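Long-range contacts in leucyl aminopeptidase (Trypanosoma brucei brucei, PDB 5NTD), which probably removes amino acids, leucine among them, from the N-terminus of peptides, as a manganese-bound aminopeptidase of the M17 family that is inhibited by bestatin: residues L402-Q406 with G471-A475; A415-E421 with G489-D495. One frame throughout, in Å; residues are numbered along the deposited sequence.

Interaction 1 (L402-Q406 with G471-A475); sequences LTGAQ and GVSCA. With BES (2-(3-amino-2-hydroxy-4-phenyl-butyrylamino)-4-methyl-pentanoic acid), chain B.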
ATOM      1  N   LEU G 402      17.451  11.949 -13.205  1.00 23.36           N
ATOM      2  CA  LEU G 402      17.472  10.519 -13.471  1.00 24.44           C
ATOM      3  C   LEU G 402      16.871   9.609 -12.375  1.00 24.83           C
ATOM      4  O   LEU G 402      16.225   8.634 -12.718  1.00 25.75           O
ATOM      5  CB  LEU G 402      18.883  10.026 -13.847  1.00 24.43           C
ATOM      6  CG  LEU G 402      18.927   8.684 -14.591  1.00 25.37           C
ATOM      7  CD1 LEU G 402      18.116   8.715 -15.882  1.00 25.70           C
ATOM      8  CD2 LEU G 402      20.354   8.297 -14.887  1.00 25.66           C
ATOM      9  N   THR G 403      17.152   9.886 -11.112  1.00 24.46           N
ATOM     10  CA  THR G 403      16.760   8.975 -10.042  1.00 25.67           C
ATOM     11  C   THR G 403      16.205   9.699  -8.844  1.00 26.38           C
ATOM     12  O   THR G 403      16.741  10.724  -8.428  1.00 26.15           O
ATOM     13  CB  THR G 403      17.928   8.079  -9.548  1.00 26.65           C
ATOM     14  OG1 THR G 403      18.928   8.881  -8.917  1.00 28.74           O
ATOM     15  CG2 THR G 403      18.579   7.294 -10.675  1.00 26.58           C
ATOM     16  N   GLY G 404      15.191   9.098  -8.221  1.00 25.84           N
ATOM     17  CA  GLY G 404      14.768   9.479  -6.876  1.00 24.67           C
ATOM     18  C   GLY G 404      15.877   9.251  -5.836  1.00 24.81           C
ATOM     19  O   GLY G 404      16.035  10.009  -4.884  1.00 25.18           O
ATOM     20  N   ALA G 405      16.689   8.242  -6.062  1.00 23.97           N
ATOM     21  CA  ALA G 405      17.878   7.987  -5.233  1.00 24.48           C
ATOM     22  C   ALA G 405      18.804   9.214  -5.088  1.00 24.13           C
ATOM     23  O   ALA G 405      19.427   9.409  -4.061  1.00 22.53           O
ATOM     24  CB  ALA G 405      18.684   6.805  -5.799  1.00 24.75           C
ATOM     25  N   GLN G 406      18.879  10.032  -6.135  1.00 23.30           N
ATOM     26  CA  GLN G 406      19.736  11.209  -6.114  1.00 22.46           C
ATOM     27  C   GLN G 406      19.384  12.116  -4.950  1.00 23.05           C
ATOM     28  O   GLN G 406      20.244  12.584  -4.219  1.00 22.28           O
ATOM     29  CB  GLN G 406      19.635  11.971  -7.427  1.00 23.06           C
ATOM     30  CG  GLN G 406      20.512  13.205  -7.489  1.00 22.83           C
ATOM     31  CD  GLN G 406      19.829  14.449  -6.985  1.00 22.52           C
ATOM     32  OE1 GLN G 406      18.792  14.866  -7.506  1.00 23.50           O
ATOM     33  NE2 GLN G 406      20.352  15.005  -5.901  1.00 21.87           N
ATOM     34  N   GLY G 471      22.089   3.291  -5.999  1.00 23.91           N
ATOM     35  CA  GLY G 471      21.154   3.501  -7.099  1.00 24.50           C
ATOM     36  C   GLY G 471      21.516   4.628  -8.058  1.00 24.61           C
ATOM     37  O   GLY G 471      21.250   4.551  -9.235  1.00 25.29           O
ATOM     38  N   VAL G 472      22.076   5.695  -7.534  1.00 25.62           N
ATOM     39  CA  VAL G 472      22.481   6.822  -8.388  1.00 25.40           C
ATOM     40  C   VAL G 472      23.606   6.305  -9.294  1.00 25.31           C
ATOM     41  O   VAL G 472      23.639   6.571 -10.475  1.00 22.96           O
ATOM     42  CB  VAL G 472      22.985   8.029  -7.605  1.00 26.89           C
ATOM     43  CG1 VAL G 472      23.206   9.198  -8.560  1.00 27.32           C
ATOM     44  CG2 VAL G 472      22.013   8.449  -6.519  1.00 27.32           C
ATOM     45  N   SER G 473      24.518   5.567  -8.673  1.00 24.69           N
ATOM     46  CA  SER G 473      25.703   5.060  -9.334  1.00 24.15           C
ATOM     47  C   SER G 473      25.356   4.051 -10.419  1.00 25.03           C
ATOM     48  O   SER G 473      25.855   4.105 -11.545  1.00 25.49           O
ATOM     49  CB  SER G 473      26.650   4.445  -8.323  1.00 24.29           C
ATOM     50  OG  SER G 473      26.961   5.357  -7.272  1.00 24.99           O
ATOM     51  N   CYS G 474      24.504   3.117 -10.067  1.00 24.75           N
ATOM     52  CA  CYS G 474      24.094   2.045 -11.002  1.00 24.14           C
ATOM     53  C   CYS G 474      23.408   2.602 -12.254  1.00 23.84           C
ATOM     54  O   CYS G 474      23.646   2.123 -13.352  1.00 24.15           O
ATOM     55  CB  CYS G 474      23.182   1.017 -10.322  1.00 23.70           C
ATOM     56  SG  CYS G 474      24.089  -0.105  -9.238  1.00 23.12           S
ATOM     57  N   ALA G 475      22.587   3.621 -12.095  1.00 23.14           N
ATOM     58  CA  ALA G 475      21.960   4.269 -13.272  1.00 23.48           C
ATOM     59  C   ALA G 475      23.035   4.877 -14.189  1.00 24.72           C
ATOM     60  O   ALA G 475      22.973   4.788 -15.407  1.00 25.15           O
ATOM     61  CB  ALA G 475      20.962   5.317 -12.862  1.00 23.49           C
TER
HETATM   62  N2  BES B 604      12.414  10.895 -14.104  1.00 35.92           N
HETATM   63  C1  BES B 604      12.441   9.927 -13.009  1.00 39.43           C
HETATM   64  C6  BES B 604      13.380  10.337 -11.849  1.00 39.14           C
HETATM   65  C7  BES B 604      12.850  11.309 -10.831  1.00 39.03           C
HETATM   66  C8  BES B 604      12.909  12.677 -11.055  1.00 40.10           C
HETATM   67  C12 BES B 604      12.343  10.858  -9.619  1.00 40.82           C
HETATM   68  C9  BES B 604      12.429  13.577 -10.106  1.00 39.64           C
HETATM   69  C11 BES B 604      11.854  11.762  -8.663  1.00 39.97           C
HETATM   70  C10 BES B 604      11.889  13.122  -8.906  1.00 39.53           C
HETATM   71  C2  BES B 604      12.855   8.578 -13.635  1.00 41.88           C
HETATM   72  O2  BES B 604      12.457   8.417 -15.031  1.00 40.28           O
HETATM   73  C3  BES B 604      12.183   7.487 -12.854  1.00 44.86           C
HETATM   74  O3  BES B 604      11.041   7.190 -13.277  1.00 44.29           O
HETATM   75  N1  BES B 604      12.938   6.977 -11.868  1.00 43.62           N
HETATM   76  C4  BES B 604      12.547   5.926 -10.976  1.00 48.69           C
HETATM   77  C13 BES B 604      12.962   4.555 -11.500  1.00 48.50           C
HETATM   78  C14 BES B 604      12.266   3.374 -10.824  1.00 49.29           C
HETATM   79  C15 BES B 604      10.758   3.470 -10.631  1.00 48.09           C
HETATM   80  C16 BES B 604      12.506   2.122 -11.632  1.00 51.66           C
HETATM   81  C5  BES B 604      13.188   6.094  -9.641  1.00 49.18           C
HETATM   82  O1  BES B 604      12.498   5.859  -8.648  1.00 54.68           O
HETATM   83  O4  BES B 604      14.369   6.444  -9.560  1.00 49.61           O
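V472 and A475, one turn apart on helix 471-480, meet the loop and first helical turn of 402-406 mainly through their methyls, without hydrogen bonds between the two segments. The CG2 methyl of V472 sits over the backbone of the turn, 3.5 Å from Q406 N and 3.8 Å from A405 CB. With CG1 anti to the backbone N (chi1 -173°), it is CG2 that is turned to this side. A405 CB also lies against the backbone of G471, where no side chain intervenes. Farther along the helix, A475 CB is touched by two groups, L402 CD2 at 3.7 Å and T403 CG2 at 3.8 Å.

The polar bonds run within the loop or out of it. T403 stands at the N-cap of helix 404-410, and its OG1 takes a weak, bent bond from Q406 N (3.0 Å, 130° at the hydrogen); its stronger partner is the carboxylate of D495. CG2 packs on A475, while OG1 turns to D495 and weakly caps the helix.

Within these segments, the backbone meets the ligand. G404 N donates to O4 of bestatin's carboxylate at 3.1 Å, and L402 O lies 3.4 Å from C6, the carbon that carries the phenyl ring. Outside the segments, K301 NZ also bonds the inhibitor. The arrangement is a helix N-terminus forming one wall of the bestatin pocket in the M17 catalytic domain, with helix 471-480 packed behind it.

Interaction 2 (A415-E421 with G489-D495); sequences AGLYVNE and GAHIHVD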
ATOM      1  N   ALA G 415      23.620  18.252  -7.156  1.00 25.27           N
ATOM      2  CA  ALA G 415      23.513  17.235  -8.176  1.00 25.50           C
ATOM      3  C   ALA G 415      24.549  16.154  -7.911  1.00 26.38           C
ATOM      4  O   ALA G 415      25.673  16.422  -7.493  1.00 28.10           O
ATOM      5  CB  ALA G 415      23.726  17.823  -9.549  1.00 25.60           C
ATOM      6  N   GLY G 416      24.172  14.926  -8.173  1.00 25.83           N
ATOM      7  CA  GLY G 416      25.081  13.795  -7.966  1.00 26.04           C
ATOM      8  C   GLY G 416      25.987  13.594  -9.175  1.00 25.33           C
ATOM      9  O   GLY G 416      25.517  13.599 -10.299  1.00 24.99           O
ATOM     10  N   LEU G 417      27.256  13.369  -8.910  1.00 24.74           N
ATOM     11  CA  LEU G 417      28.232  13.075  -9.960  1.00 25.70           C
ATOM     12  C   LEU G 417      28.753  11.638  -9.947  1.00 25.46           C
ATOM     13  O   LEU G 417      29.337  11.188  -8.972  1.00 25.32           O
ATOM     14  CB  LEU G 417      29.437  14.013  -9.863  1.00 26.12           C
ATOM     15  CG  LEU G 417      29.162  15.513  -9.901  1.00 26.26           C
ATOM     16  CD1 LEU G 417      30.485  16.272  -9.850  1.00 26.27           C
ATOM     17  CD2 LEU G 417      28.368  15.904 -11.133  1.00 26.35           C
ATOM     18  N   TYR G 418      28.600  10.970 -11.082  1.00 25.10           N
ATOM     19  CA  TYR G 418      29.199   9.654 -11.308  1.00 24.96           C
ATOM     20  C   TYR G 418      30.217   9.840 -12.436  1.00 25.54           C
ATOM     21  O   TYR G 418      29.831  10.104 -13.580  1.00 26.04           O
ATOM     22  CB  TYR G 418      28.110   8.645 -11.701  1.00 24.79           C
ATOM     23  CG  TYR G 418      28.584   7.259 -12.040  1.00 24.76           C
ATOM     24  CD1 TYR G 418      28.770   6.298 -11.024  1.00 24.27           C
ATOM     25  CD2 TYR G 418      28.789   6.866 -13.368  1.00 23.33           C
ATOM     26  CE1 TYR G 418      29.200   5.013 -11.332  1.00 24.19           C
ATOM     27  CE2 TYR G 418      29.233   5.581 -13.678  1.00 23.49           C
ATOM     28  CZ  TYR G 418      29.417   4.662 -12.665  1.00 24.19           C
ATOM     29  OH  TYR G 418      29.833   3.377 -12.962  1.00 24.18           O
ATOM     30  N   VAL G 419      31.478   9.703 -12.110  1.00 25.16           N
ATOM     31  CA  VAL G 419      32.547  10.120 -12.991  1.00 26.75           C
ATOM     32  C   VAL G 419      33.667   9.083 -13.074  1.00 25.99           C
ATOM     33  O   VAL G 419      34.150   8.612 -12.056  1.00 24.46           O
ATOM     34  CB  VAL G 419      33.152  11.457 -12.527  1.00 28.36           C
ATOM     35  CG1 VAL G 419      34.002  12.094 -13.634  1.00 28.91           C
ATOM     36  CG2 VAL G 419      32.052  12.434 -12.136  1.00 28.87           C
ATOM     37  N   ASN G 420      34.096   8.781 -14.287  1.00 25.49           N
ATOM     38  CA  ASN G 420      35.134   7.741 -14.474  1.00 28.25           C
ATOM     39  C   ASN G 420      36.583   8.170 -14.201  1.00 28.36           C
ATOM     40  O   ASN G 420      37.459   7.353 -14.153  1.00 28.46           O
ATOM     41  CB  ASN G 420      35.047   7.113 -15.854  1.00 28.77           C
ATOM     42  CG  ASN G 420      35.481   8.049 -16.929  1.00 29.09           C
ATOM     43  OD1 ASN G 420      35.565   9.261 -16.722  1.00 31.64           O
ATOM     44  ND2 ASN G 420      35.739   7.518 -18.078  1.00 29.29           N
ATOM     45  N   GLU G 421      36.802   9.447 -13.986  1.00 32.20           N
ATOM     46  CA  GLU G 421      38.166  10.006 -13.705  1.00 34.92           C
ATOM     47  C   GLU G 421      38.118  11.011 -12.573  1.00 35.63           C
ATOM     48  O   GLU G 421      37.246  11.849 -12.562  1.00 38.43           O
ATOM     49  CB  GLU G 421      38.718  10.703 -14.922  1.00 37.22           C
ATOM     50  CG  GLU G 421      39.015   9.738 -16.052  1.00 42.57           C
ATOM     51  CD  GLU G 421      39.652  10.393 -17.259  1.00 48.55           C
ATOM     52  OE1 GLU G 421      39.869  11.636 -17.236  1.00 52.99           O
ATOM     53  OE2 GLU G 421      39.941   9.638 -18.234  1.00 56.18           O
ATOM     54  N   GLY G 489      37.973   8.930 -23.186  1.00 31.88           N
ATOM     55  CA  GLY G 489      38.110  10.151 -22.372  1.00 29.69           C
ATOM     56  C   GLY G 489      37.348  10.114 -21.077  1.00 31.41           C
ATOM     57  O   GLY G 489      36.957   9.064 -20.578  1.00 33.24           O
ATOM     58  N   ALA G 490      37.062  11.296 -20.564  1.00 31.62           N
ATOM     59  CA  ALA G 490      36.391  11.449 -19.285  1.00 30.05           C
ATOM     60  C   ALA G 490      34.894  11.473 -19.499  1.00 30.70           C
ATOM     61  O   ALA G 490      34.383  12.128 -20.388  1.00 30.65           O
ATOM     62  CB  ALA G 490      36.851  12.712 -18.579  1.00 29.49           C
ATOM     63  N   HIS G 491      34.189  10.765 -18.643  1.00 30.81           N
ATOM     64  CA  HIS G 491      32.713  10.762 -18.683  1.00 30.39           C
ATOM     65  C   HIS G 491      32.140  11.241 -17.353  1.00 29.35           C
ATOM     66  O   HIS G 491      32.429  10.674 -16.311  1.00 29.13           O
ATOM     67  CB  HIS G 491      32.168   9.386 -18.991  1.00 31.19           C
ATOM     68  CG  HIS G 491      30.684   9.310 -18.886  1.00 33.26           C
ATOM     69  ND1 HIS G 491      30.038   8.333 -18.182  1.00 32.75           N
ATOM     70  CD2 HIS G 491      29.716  10.128 -19.370  1.00 35.73           C
ATOM     71  CE1 HIS G 491      28.735   8.548 -18.234  1.00 33.84           C
ATOM     72  NE2 HIS G 491      28.514   9.636 -18.938  1.00 33.45           N
ATOM     73  N   ILE G 492      31.375  12.313 -17.427  1.00 27.10           N
ATOM     74  CA  ILE G 492      30.755  12.920 -16.275  1.00 26.46           C
ATOM     75  C   ILE G 492      29.236  12.770 -16.370  1.00 26.23           C
ATOM     76  O   ILE G 492      28.611  13.357 -17.238  1.00 26.15           O
ATOM     77  CB  ILE G 492      31.056  14.417 -16.163  1.00 26.30           C
ATOM     78  CG1 ILE G 492      32.579  14.662 -16.112  1.00 27.01           C
ATOM     79  CG2 ILE G 492      30.404  14.993 -14.900  1.00 26.28           C
ATOM     80  CD1 ILE G 492      32.976  16.114 -16.278  1.00 27.13           C
ATOM     81  N   HIS G 493      28.680  11.966 -15.469  1.00 25.62           N
ATOM     82  CA  HIS G 493      27.245  11.790 -15.379  1.00 25.13           C
ATOM     83  C   HIS G 493      26.718  12.650 -14.242  1.00 24.74           C
ATOM     84  O   HIS G 493      27.140  12.518 -13.111  1.00 25.91           O
ATOM     85  CB  HIS G 493      26.889  10.326 -15.170  1.00 25.95           C
ATOM     86  CG  HIS G 493      25.465  10.111 -14.742  1.00 26.82           C
ATOM     87  ND1 HIS G 493      24.389  10.481 -15.515  1.00 26.65           N
ATOM     88  CD2 HIS G 493      24.947   9.618 -13.596  1.00 27.34           C
ATOM     89  CE1 HIS G 493      23.271  10.222 -14.872  1.00 26.90           C
ATOM     90  NE2 HIS G 493      23.584   9.679 -13.710  1.00 27.42           N
ATOM     91  N   VAL G 494      25.824  13.541 -14.579  1.00 25.05           N
ATOM     92  CA  VAL G 494      25.220  14.494 -13.630  1.00 25.66           C
ATOM     93  C   VAL G 494      23.730  14.168 -13.412  1.00 26.15           C
ATOM     94  O   VAL G 494      22.904  14.310 -14.305  1.00 26.36           O
ATOM     95  CB  VAL G 494      25.320  15.950 -14.103  1.00 25.44           C
ATOM     96  CG1 VAL G 494      24.870  16.916 -13.016  1.00 24.97           C
ATOM     97  CG2 VAL G 494      26.735  16.271 -14.506  1.00 25.29           C
ATOM     98  N   ASP G 495      23.426  13.687 -12.218  1.00 25.77           N
ATOM     99  CA  ASP G 495      22.054  13.350 -11.840  1.00 24.81           C
ATOM    100  C   ASP G 495      21.534  14.560 -11.100  1.00 24.22           C
ATOM    101  O   ASP G 495      21.934  14.844  -9.972  1.00 26.82           O
ATOM    102  CB  ASP G 495      21.990  12.095 -10.969  1.00 24.22           C
ATOM    103  CG  ASP G 495      20.564  11.545 -10.830  1.00 24.73           C
ATOM    104  OD1 ASP G 495      19.598  12.323 -10.981  1.00 23.20           O
ATOM    105  OD2 ASP G 495      20.422  10.333 -10.545  1.00 25.13           O
TER
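N420 reaches across to the start of strand 490-495 with both arms of its amide. CB leads to a CG placed between the backbone N and the carbonyl carbon (chi1 71°), which turns the amide toward the other strand; CG itself comes within 3.5 Å of H491 N before the amide divides. At the tip, OD1 accepts H491 N at 2.8 Å; the bond is nearly straight at the hydrogen, but the donor stands well above the carbonyl plane. ND2 donates to G489 O at 3.2 Å, and here the acceptor lies almost in the amide plane. Since N420 N also donates to H491 O, at 3.2 Å, three bonds grip this residue where the regular pairing ends.

Beyond it the strands run antiparallel. G416 with D495 and Y418 with H493 are hydrogen-bonded pairs, each joined by two bonds, and L417 with V494 and V419 with I492 are non-hydrogen-bonded pairs.

On the aliphatic face L417 lies alongside V494, CD2 to CG2 at 3.8 Å, and V419 alongside I492, CG1 to CG1 at 3.8 Å; helix 422-435 packs on L417 and V419. On the other face Y418 CB sits at the edge of the H493 ring, 3.8 Å from CD2. D398 bonds the rings of both H491 and H493, and helix 471-480 covers this face. This is an antiparallel pair in the mixed sheet of the catalytic domain, with helices on both faces.

In the fold
Both contacts are buried in the catalytic domain, and their segments alternate along the chain: helix 404-410 precedes strand 415-419, and helix 471-480 precedes strand 490-495. Interaction 1 is small and packs the first turn of helix 471-480 against the start of helix 404-410 and the loop before it; its polar side chains bond mostly outside the two segments, while the G404 N-H serves the ligand. Interaction 2 is more than twice as large and relies on backbone bonding within the sheet, with a partly exposed end at N420 and E421. D495 joins them: OD2 probably bonds T403 OG1 and OD1 L402 N, so the end of strand 490-495 probably helps to position the pocket loop. Each contact also touches a second subunit.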